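Local structure of tudor and KH domain-containing protein homolog (Drosophila melanogaster, 5YGB) at residues A[74-79]-A[89-94]; A[94-99]-A[119-124]; A[48-53]-A[111-116]. The protein takes part in piRNA metabolism and transposon silencing, probably by recruiting Piwi proteins such as AGO3 and piwi to the biogenesis machinery in the nuage. The protein carries 1 engineered substitution. One frame throughout, in Å; residues are numbered along the deposited sequence. Where two conformers were deposited one is given.

Overall arrangement
All three contacts lie in the Tudor part of this extended Tudor domain. Contact 1 pairs strands 70-81 and 89-95 of the five-stranded antiparallel sheet. Contact 2 follows on directly, sharing Y94; its centre is about 15 Å from that of contact 1, and the two touch where E75 packs on V96. Contact 3, about 16 Å from contact 1 and 18 Å from contact 2 between centres, ties the loop before strand 60-65 to segment 111-116, in the chain after strand 109-111. Along the sequence, contact 1 falls between the segments of contact 3, whereas contacts 2 and 3 interleave. Contact 2 thus probably links the Tudor sheet to strand 124-128 of the other large sheet, within the piwi-binding domain.

Contact 1: residues A[74-79]-A[89-94]; sequences AEIVDI and QVIDLY
V77 and D92 meet at a classic beta bulge, where the strands 74-79 and 89-94 slip by one residue. The carbonyl O of D92 takes a nearly straight bond from V77 N (2.8 Å) and a weak one from D78 N, and D92 N to D78 O closes the bulge. Regular antiparallel pairs flank it, E75-Y94 and I76-L93 before, I79-I91 after.

D92 can be followed outward. Its CB lies against D78 CB at 3.7 Å, and with CG anti to the backbone N (chi1 -171°) the carboxylate is carried over the V77 methyl, CG to V77 CG2 being 3.4 Å. OD1 stays near that same methyl. OD2 touches it too and accepts a hydrogen bond from a water that also donates to D78 OD2, so one water links two carboxylates that would probably repel each other.

I79, I91, I76 and L93 pack on the other face: I91 CD1 sits 3.7 Å from I79 CG2, and L93 CD2 meets I76 CG1. E75 points its carboxylate at S180 and A181. This hairpin belongs to the Tudor sheet, with strand 60-65 flanking 70-81, strand 101-104 flanking 89-95, and I109 of strand 109-111 touching I91 and L93.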
loop_
_atom_site.group_PDB
_atom_site.type_symbol
_atom_site.label_atom_id
_atom_site.label_comp_id
_atom_site.label_asym_id
_atom_site.label_seq_id
_atom_site.Cartn_x
_atom_site.Cartn_y
_atom_site.Cartn_z
ATOM N N ALA A 74 5.895 5.895 7.102
ATOM C CA ALA A 74 5.087 4.823 7.645
ATOM C C ALA A 74 4.250 5.295 8.818
ATOM O O ALA A 74 4.647 6.196 9.560
ATOM C CB ALA A 74 5.974 3.640 8.055
ATOM N N GLU A 75 3.090 4.674 8.986
ATOM C CA GLU A 75 2.181 4.922 10.093
ATOM C C GLU A 75 2.253 3.757 11.074
ATOM O O GLU A 75 2.140 2.593 10.679
ATOM C CB GLU A 75 0.754 5.105 9.552
ATOM C CG GLU A 75 -0.327 5.206 10.612
ATOM C CD GLU A 75 -1.726 5.192 10.027
ATOM O OE1 GLU A 75 -1.877 5.149 8.785
ATOM O OE2 GLU A 75 -2.682 5.229 10.820
ATOM N N ILE A 76 2.457 4.051 12.352
ATOM C CA ILE A 76 2.413 2.993 13.355
ATOM C C ILE A 76 0.964 2.561 13.573
ATOM O O ILE A 76 0.103 3.369 13.959
ATOM C CB ILE A 76 3.042 3.451 14.680
ATOM C CG1 ILE A 76 4.515 3.826 14.466
ATOM C CG2 ILE A 76 2.895 2.354 15.761
ATOM C CD1 ILE A 76 5.255 4.209 15.742
ATOM N N VAL A 77 0.668 1.295 13.293
ATOM C CA VAL A 77 -0.699 0.835 13.497
ATOM C C VAL A 77 -0.831 -0.096 14.699
ATOM O O VAL A 77 -1.947 -0.332 15.166
ATOM C CB VAL A 77 -1.267 0.162 12.235
ATOM C CG1 VAL A 77 -1.306 1.179 11.088
ATOM C CG2 VAL A 77 -0.458 -1.041 11.856
ATOM N N ASP A 78 0.286 -0.599 15.225
ATOM C CA ASP A 78 0.244 -1.417 16.437
ATOM C C ASP A 78 1.641 -1.488 17.028
ATOM O O ASP A 78 2.640 -1.320 16.319
ATOM C CB ASP A 78 -0.306 -2.829 16.139
ATOM C CG ASP A 78 -1.015 -3.464 17.334
ATOM O OD1 ASP A 78 -0.987 -2.899 18.448
ATOM O OD2 ASP A 78 -1.614 -4.547 17.138
ATOM N N ILE A 79 1.702 -1.721 18.333
ATOM C CA ILE A 79 2.949 -1.872 19.066
ATOM C C ILE A 79 2.771 -3.020 20.047
ATOM O O ILE A 79 1.775 -3.069 20.766
ATOM C CB ILE A 79 3.330 -0.590 19.837
ATOM C CG1 ILE A 79 3.452 0.617 18.903
ATOM C CG2 ILE A 79 4.621 -0.799 20.620
ATOM C CD1 ILE A 79 3.652 1.912 19.654
ATOM N N GLN A 89 10.124 -3.532 21.848
ATOM C CA GLN A 89 8.852 -3.647 21.157
ATOM C C GLN A 89 9.035 -4.091 19.713
ATOM O O GLN A 89 10.134 -4.011 19.159
ATOM C CB GLN A 89 8.101 -2.312 21.223
ATOM C CG GLN A 89 7.568 -2.012 22.625
ATOM C CD GLN A 89 7.184 -0.556 22.835
ATOM O OE1 GLN A 89 7.645 0.337 22.122
ATOM N NE2 GLN A 89 6.314 -0.314 23.811
ATOM N N VAL A 90 7.951 -4.599 19.139
ATOM C CA VAL A 90 7.851 -4.872 17.712
ATOM C C VAL A 90 6.780 -3.921 17.201
ATOM O O VAL A 90 5.725 -3.790 17.819
ATOM C CB VAL A 90 7.484 -6.348 17.423
ATOM C CG1 VAL A 90 7.309 -6.583 15.920
ATOM C CG2 VAL A 90 8.553 -7.277 17.988
ATOM N N ILE A 91 7.057 -3.232 16.099
ATOM C CA ILE A 91 6.176 -2.173 15.603
ATOM C C ILE A 91 5.537 -2.583 14.289
ATOM O O ILE A 91 6.233 -2.938 13.341
ATOM C CB ILE A 91 6.947 -0.847 15.398
ATOM C CG1 ILE A 91 7.804 -0.523 16.619
ATOM C CG2 ILE A 91 6.006 0.297 15.032
ATOM C CD1 ILE A 91 7.015 -0.127 17.822
ATOM N N ASP A 92 4.213 -2.557 14.245
ATOM C CA ASP A 92 3.452 -2.828 13.030
ATOM C C ASP A 92 3.323 -1.513 12.244
ATOM O O ASP A 92 2.677 -0.571 12.719
ATOM C CB ASP A 92 2.080 -3.407 13.411
ATOM C CG ASP A 92 1.290 -3.927 12.228
ATOM O OD1 ASP A 92 1.805 -3.921 11.094
ATOM O OD2 ASP A 92 0.144 -4.382 12.463
ATOM N N LEU A 93 3.942 -1.462 11.063
ATOM C CA LEU A 93 3.960 -0.263 10.226
ATOM C C LEU A 93 3.132 -0.422 8.967
ATOM O O LEU A 93 3.225 -1.448 8.296
ATOM C CB LEU A 93 5.390 0.078 9.817
ATOM C CG LEU A 93 6.344 0.514 10.924
ATOM C CD1 LEU A 93 7.698 0.802 10.320
ATOM C CD2 LEU A 93 5.821 1.728 11.674
ATOM N N TYR A 94 2.342 0.599 8.646
ATOM C CA TYR A 94 1.645 0.694 7.367
ATOM C C TYR A 94 2.402 1.711 6.507
ATOM O O TYR A 94 2.576 2.864 6.911
ATOM C CB TYR A 94 0.178 1.098 7.588
ATOM C CG TYR A 94 -0.530 1.511 6.320
ATOM C CD1 TYR A 94 -0.824 0.575 5.338
ATOM C CD2 TYR A 94 -0.898 2.838 6.098
ATOM C CE1 TYR A 94 -1.458 0.950 4.166
ATOM C CE2 TYR A 94 -1.536 3.216 4.933
ATOM C CZ TYR A 94 -1.798 2.266 3.969
ATOM O OH TYR A 94 -2.414 2.651 2.789
HETATM O O HOH W 1 -0.829 -5.923 14.624
#

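Contact 2: residues A[94-99]-A[119-124]; sequences YFVDYG and LRFQAV
The F121 ring carries V96 on one face: methyl CG2 stands 3.8 Å from the ring centroid, 13° off the normal, a CH-pi contact, while V96 CB and CG1 lie over the CG-CD2-CE2 side. With chi1 at -60°, CG2 is set between the backbone N and the carbonyl carbon of V96, which aims it at the ring centre. Were F121 reduced to an alanine, both V96 methyls would probably lose the ring they rest on, leaving a gap.

Beside it two hydrogen bonds join the segments, one purely backbone, one to a carboxylate. V96 O accepts A123 N (3.2 Å) in its carbonyl plane, and D97 OD1 takes Q122 N at 2.9 Å through its anti lone pair. A123 CB fits against the turn of 97-99, 3.6 Å from D97 C. One water bridges the segments, accepting from Y94 OH and donating to V96 O and A123 O.

The Q122 chain bends at chi2 and returns NE2 to R120 O; Q26 is a second partner of that nitrogen. D97 OD1 forms a salt bridge with R73, so one carboxylate oxygen serves both a backbone amide and a guanidinium. That charge pairing probably keeps D97 ionised and its orientation fixed.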
loop_
_atom_site.group_PDB
_atom_site.type_symbol
_atom_site.label_atom_id
_atom_site.label_comp_id
_atom_site.label_asym_id
_atom_site.label_seq_id
_atom_site.Cartn_x
_atom_site.Cartn_y
_atom_site.Cartn_z
ATOM N N TYR A 94 2.342 0.599 8.646
ATOM C CA TYR A 94 1.645 0.694 7.367
ATOM C C TYR A 94 2.402 1.711 6.507
ATOM O O TYR A 94 2.576 2.864 6.911
ATOM C CB TYR A 94 0.178 1.098 7.588
ATOM C CG TYR A 94 -0.530 1.511 6.320
ATOM C CD1 TYR A 94 -0.824 0.575 5.338
ATOM C CD2 TYR A 94 -0.898 2.838 6.098
ATOM C CE1 TYR A 94 -1.458 0.950 4.166
ATOM C CE2 TYR A 94 -1.536 3.216 4.933
ATOM C CZ TYR A 94 -1.798 2.266 3.969
ATOM O OH TYR A 94 -2.414 2.651 2.789
ATOM N N PHE A 95 2.881 1.295 5.337
ATOM C CA PHE A 95 3.693 2.166 4.484
ATOM C C PHE A 95 2.758 3.035 3.643
ATOM O O PHE A 95 2.218 2.600 2.629
ATOM C CB PHE A 95 4.671 1.323 3.653
ATOM C CG PHE A 95 5.787 0.758 4.486
ATOM C CD1 PHE A 95 5.590 -0.362 5.271
ATOM C CD2 PHE A 95 7.006 1.399 4.552
ATOM C CE1 PHE A 95 6.610 -0.859 6.062
ATOM C CE2 PHE A 95 8.028 0.905 5.342
ATOM C CZ PHE A 95 7.825 -0.225 6.096
ATOM N N VAL A 96 2.564 4.280 4.083
ATOM C CA VAL A 96 1.466 5.118 3.625
ATOM C C VAL A 96 1.531 5.465 2.135
ATOM O O VAL A 96 0.507 5.796 1.543
ATOM C CB VAL A 96 1.382 6.442 4.455
ATOM C CG1 VAL A 96 1.156 6.142 5.930
ATOM C CG2 VAL A 96 2.628 7.301 4.271
ATOM N N ASP A 97 2.707 5.401 1.521
ATOM C CA ASP A 97 2.817 5.742 0.111
ATOM C C ASP A 97 2.690 4.530 -0.802
ATOM O O ASP A 97 2.545 4.710 -2.008
ATOM C CB ASP A 97 4.132 6.476 -0.155
ATOM C CG ASP A 97 4.166 7.814 0.522
ATOM O OD1 ASP A 97 3.143 8.541 0.439
ATOM O OD2 ASP A 97 5.192 8.142 1.151
ATOM N N TYR A 98 2.723 3.312 -0.247
ATOM C CA TYR A 98 2.741 2.093 -1.076
ATOM C C TYR A 98 1.642 1.095 -0.746
ATOM O O TYR A 98 1.117 0.427 -1.645
ATOM C CB TYR A 98 4.107 1.411 -0.954
ATOM C CG TYR A 98 5.187 2.174 -1.672
ATOM C CD1 TYR A 98 5.811 3.278 -1.084
ATOM C CD2 TYR A 98 5.561 1.827 -2.957
ATOM C CE1 TYR A 98 6.778 3.992 -1.760
ATOM C CE2 TYR A 98 6.528 2.523 -3.629
ATOM C CZ TYR A 98 7.131 3.605 -3.039
ATOM O OH TYR A 98 8.095 4.292 -3.737
ATOM N N GLY A 99 1.280 0.971 0.528
ATOM C CA GLY A 99 0.196 0.081 0.919
ATOM C C GLY A 99 0.620 -1.153 1.696
ATOM O O GLY A 99 -0.217 -1.795 2.340
ATOM N N LEU A 119 3.990 15.997 1.178
ATOM C CA LEU A 119 3.378 15.244 0.087
ATOM C C LEU A 119 2.185 14.420 0.570
ATOM O O LEU A 119 2.268 13.725 1.584
ATOM C CB LEU A 119 4.410 14.320 -0.567
ATOM C CG LEU A 119 3.930 13.505 -1.769
ATOM C CD1 LEU A 119 3.569 14.406 -2.938
ATOM C CD2 LEU A 119 5.005 12.513 -2.193
ATOM N N ARG A 120 1.076 14.498 -0.160
ATOM C CA ARG A 120 -0.090 13.651 0.090
ATOM C C ARG A 120 0.325 12.183 0.249
ATOM O O ARG A 120 1.185 11.704 -0.487
ATOM C CB ARG A 120 -1.088 13.826 -1.078
ATOM C CG ARG A 120 -2.165 12.756 -1.224
ATOM C CD ARG A 120 -3.112 12.984 -2.432
ATOM N NE ARG A 120 -3.901 11.772 -2.623
ATOM C CZ ARG A 120 -3.559 10.788 -3.449
ATOM N NH1 ARG A 120 -2.470 10.896 -4.200
ATOM N NH2 ARG A 120 -4.308 9.700 -3.536
ATOM N N PHE A 121 -0.248 11.467 1.217
ATOM C CA PHE A 121 0.029 10.034 1.319
ATOM C C PHE A 121 -0.426 9.376 0.007
ATOM O O PHE A 121 -1.574 9.550 -0.435
ATOM C CB PHE A 121 -0.671 9.406 2.531
ATOM C CG PHE A 121 -0.118 9.848 3.873
ATOM C CD1 PHE A 121 0.993 10.672 3.969
ATOM C CD2 PHE A 121 -0.707 9.398 5.042
ATOM C CE1 PHE A 121 1.486 11.061 5.215
ATOM C CE2 PHE A 121 -0.208 9.776 6.290
ATOM C CZ PHE A 121 0.878 10.603 6.367
ATOM N N GLN A 122 0.465 8.633 -0.639
ATOM C CA GLN A 122 0.252 8.299 -2.045
ATOM C C GLN A 122 -0.579 7.051 -2.337
ATOM O O GLN A 122 -1.077 6.906 -3.457
ATOM C CB GLN A 122 1.620 8.178 -2.737
ATOM C CG GLN A 122 2.333 9.517 -2.875
ATOM C CD GLN A 122 1.596 10.422 -3.827
ATOM O OE1 GLN A 122 1.426 10.096 -5.003
ATOM N NE2 GLN A 122 1.118 11.544 -3.320
ATOM N N ALA A 123 -0.728 6.139 -1.380
ATOM C CA ALA A 123 -1.429 4.887 -1.652
ATOM C C ALA A 123 -2.892 4.966 -1.283
ATOM O O ALA A 123 -3.235 5.416 -0.183
ATOM C CB ALA A 123 -0.768 3.719 -0.907
ATOM N N VAL A 124 -3.757 4.539 -2.198
ATOM C CA VAL A 124 -5.184 4.429 -1.904
ATOM C C VAL A 124 -5.635 2.984 -2.019
ATOM O O VAL A 124 -5.464 2.345 -3.073
ATOM C CB VAL A 124 -6.030 5.293 -2.837
ATOM C CG1 VAL A 124 -7.510 5.090 -2.528
ATOM C CG2 VAL A 124 -5.667 6.764 -2.680
HETATM O O HOH W 2 -2.111 5.315 2.232
#

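Contact 3: residues A[48-53]-A[111-116]; sequences AKHVLT and ELRTDF
At strand 109-111, an outermost strand of the Tudor sheet, E111 is pinned to H50 in the loop that leads from helix 44-48 to strand 60-65. A single direct hydrogen bond crosses the contact: E111 N gives its proton to H50 O at 2.8 Å, in the carbonyl plane. Beside it, H50 CB rests 3.4 Å from E111 O, and the two CB atoms are 4.0 Å apart.

The glutamate chain is extended beyond CG, and CG lies anti to its own carbonyl carbon (chi1 -66°), which brings it past the V51 carbonyl, CD lying 3.6 Å from V51 O. Its carboxylate reaches the loop through water. OE2 accepts a hydrogen bond from a water that lies in the plane of the imidazole at its edge, 2.9 Å from H50 ND1. OE1 accepts from another, which also donates to V51 O and accepts from T53 OG1, and from a third water, which accepts from T53 N. The three waters probably hold the carboxylate toward the loop on this surface of the domain.

The sheet edge and helix 25-41 meet here too, since H50 NE2 is hydrogen-bonded to Y40 OH while Y41 OH bonds to both E111 O and R113 N. Beyond E111 the chain turns into a 3-10 segment, 114-116, opened by the F116 N to R113 O bond. R113 CG approaches the imidazole obliquely, 3.9 Å from H50 CE1; farther out the arginine bends at chi3 and grips D115 side-on, NE to OD1 at 2.7 Å and NH2 to OD2, both in the guanidinium plane and both on syn lone pairs. F116 CZ lies over one face of that guanidinium, and E36 of helix 25-41 gives NH2 a second acidic partner.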
loop_
_atom_site.group_PDB
_atom_site.type_symbol
_atom_site.label_atom_id
_atom_site.label_comp_id
_atom_site.label_asym_id
_atom_site.label_seq_id
_atom_site.Cartn_x
_atom_site.Cartn_y
_atom_site.Cartn_z
ATOM N N ALA A 48 20.484 10.394 14.228
ATOM C CA ALA A 48 20.560 10.845 15.613
ATOM C C ALA A 48 19.768 12.132 15.869
ATOM O O ALA A 48 19.344 12.383 17.003
ATOM C CB ALA A 48 22.022 11.027 16.035
ATOM N N LYS A 49 19.554 12.932 14.826
ATOM C CA LYS A 49 18.692 14.115 14.926
ATOM C C LYS A 49 17.219 13.746 15.086
ATOM O O LYS A 49 16.394 14.611 15.402
ATOM C CB LYS A 49 18.840 15.007 13.686
ATOM C CG LYS A 49 20.284 15.441 13.403
ATOM C CD LYS A 49 20.388 16.719 12.555
ATOM C CE LYS A 49 19.368 16.758 11.452
ATOM N NZ LYS A 49 19.694 17.751 10.377
ATOM N N HIS A 50 16.892 12.469 14.859
ATOM C CA HIS A 50 15.506 12.013 14.786
ATOM C C HIS A 50 15.286 10.703 15.528
ATOM O O HIS A 50 14.465 9.874 15.118
ATOM C CB HIS A 50 15.089 11.865 13.315
ATOM C CG HIS A 50 15.293 13.113 12.510
ATOM N ND1 HIS A 50 14.503 14.217 12.648
ATOM C CD2 HIS A 50 16.225 13.410 11.557
ATOM C CE1 HIS A 50 14.932 15.167 11.815
ATOM N NE2 HIS A 50 15.946 14.705 11.155
ATOM N N VAL A 51 16.001 10.503 16.626
ATOM C CA VAL A 51 15.887 9.233 17.336
ATOM C C VAL A 51 14.446 9.016 17.822
ATOM O O VAL A 51 13.785 9.935 18.326
ATOM C CB VAL A 51 16.897 9.148 18.513
ATOM C CG1 VAL A 51 16.597 10.198 19.591
ATOM C CG2 VAL A 51 16.908 7.735 19.106
ATOM N N LEU A 52 13.956 7.798 17.609
ATOM C CA LEU A 52 12.612 7.410 18.034
ATOM C C LEU A 52 12.568 7.181 19.536
ATOM O O LEU A 52 13.393 6.446 20.067
ATOM C CB LEU A 52 12.175 6.140 17.305
ATOM C CG LEU A 52 10.717 5.730 17.486
ATOM C CD1 LEU A 52 9.807 6.607 16.621
ATOM C CD2 LEU A 52 10.557 4.247 17.176
ATOM N N THR A 53 11.637 7.840 20.217
ATOM C CA THR A 53 11.385 7.575 21.644
ATOM C C THR A 53 9.885 7.497 21.897
ATOM O O THR A 53 9.112 8.232 21.298
ATOM C CB THR A 53 11.978 8.660 22.579
ATOM O OG1 THR A 53 11.416 9.928 22.238
ATOM C CG2 THR A 53 13.502 8.715 22.485
ATOM N N GLU A 111 12.102 9.250 13.767
ATOM C CA GLU A 111 11.112 10.292 13.554
ATOM C C GLU A 111 11.235 10.846 12.133
ATOM O O GLU A 111 12.328 10.866 11.554
ATOM C CB GLU A 111 11.285 11.411 14.581
ATOM C CG GLU A 111 10.985 10.951 15.996
ATOM C CD GLU A 111 11.138 12.038 17.041
ATOM O OE1 GLU A 111 10.580 11.880 18.146
ATOM O OE2 GLU A 111 11.829 13.040 16.769
ATOM N N LEU A 112 10.120 11.302 11.578
ATOM C CA LEU A 112 10.101 11.845 10.222
ATOM C C LEU A 112 10.397 13.345 10.224
ATOM O O LEU A 112 9.691 14.109 10.898
ATOM C CB LEU A 112 8.740 11.570 9.574
ATOM C CG LEU A 112 8.627 11.942 8.098
ATOM C CD1 LEU A 112 9.509 11.041 7.253
ATOM C CD2 LEU A 112 7.169 11.845 7.641
ATOM N N ARG A 113 11.432 13.763 9.488
ATOM C CA ARG A 113 11.736 15.182 9.329
ATOM C C ARG A 113 10.487 15.883 8.815
ATOM O O ARG A 113 9.845 15.411 7.875
ATOM C CB ARG A 113 12.915 15.378 8.384
ATOM C CG ARG A 113 13.627 16.722 8.524
ATOM C CD ARG A 113 14.802 16.801 7.572
ATOM N NE ARG A 113 14.354 17.080 6.212
ATOM C CZ ARG A 113 15.043 16.784 5.112
ATOM N NH1 ARG A 113 16.211 16.162 5.197
ATOM N NH2 ARG A 113 14.554 17.107 3.923
ATOM N N THR A 114 10.162 17.029 9.416
ATOM C CA THR A 114 8.843 17.639 9.258
ATOM C C THR A 114 8.469 17.935 7.801
ATOM O O THR A 114 7.321 17.747 7.396
ATOM C CB THR A 114 8.753 18.932 10.103
ATOM O OG1 THR A 114 8.900 18.595 11.488
ATOM C CG2 THR A 114 7.415 19.621 9.912
ATOM N N ASP A 115 9.427 18.380 6.997
ATOM C CA ASP A 115 9.101 18.724 5.613
ATOM C C ASP A 115 8.747 17.503 4.757
ATOM O O ASP A 115 8.117 17.648 3.708
ATOM C CB ASP A 115 10.254 19.508 4.973
ATOM C CG ASP A 115 11.553 18.740 4.983
ATOM O OD1 ASP A 115 12.081 18.502 6.093
ATOM O OD2 ASP A 115 12.049 18.387 3.895
ATOM N N PHE A 116 9.115 16.299 5.202
ATOM C CA PHE A 116 8.738 15.090 4.457
ATOM C C PHE A 116 7.247 14.771 4.603
ATOM O O PHE A 116 6.742 13.877 3.935
ATOM C CB PHE A 116 9.563 13.879 4.915
ATOM C CG PHE A 116 11.019 13.913 4.499
ATOM C CD1 PHE A 116 11.400 14.254 3.211
ATOM C CD2 PHE A 116 12.000 13.578 5.414
ATOM C CE1 PHE A 116 12.745 14.267 2.842
ATOM C CE2 PHE A 116 13.338 13.595 5.058
ATOM C CZ PHE A 116 13.709 13.936 3.776
HETATM O O HOH W 3 12.472 14.634 14.630
HETATM O O HOH W 4 12.463 11.338 20.209
HETATM O O HOH W 5 9.531 9.377 18.716
#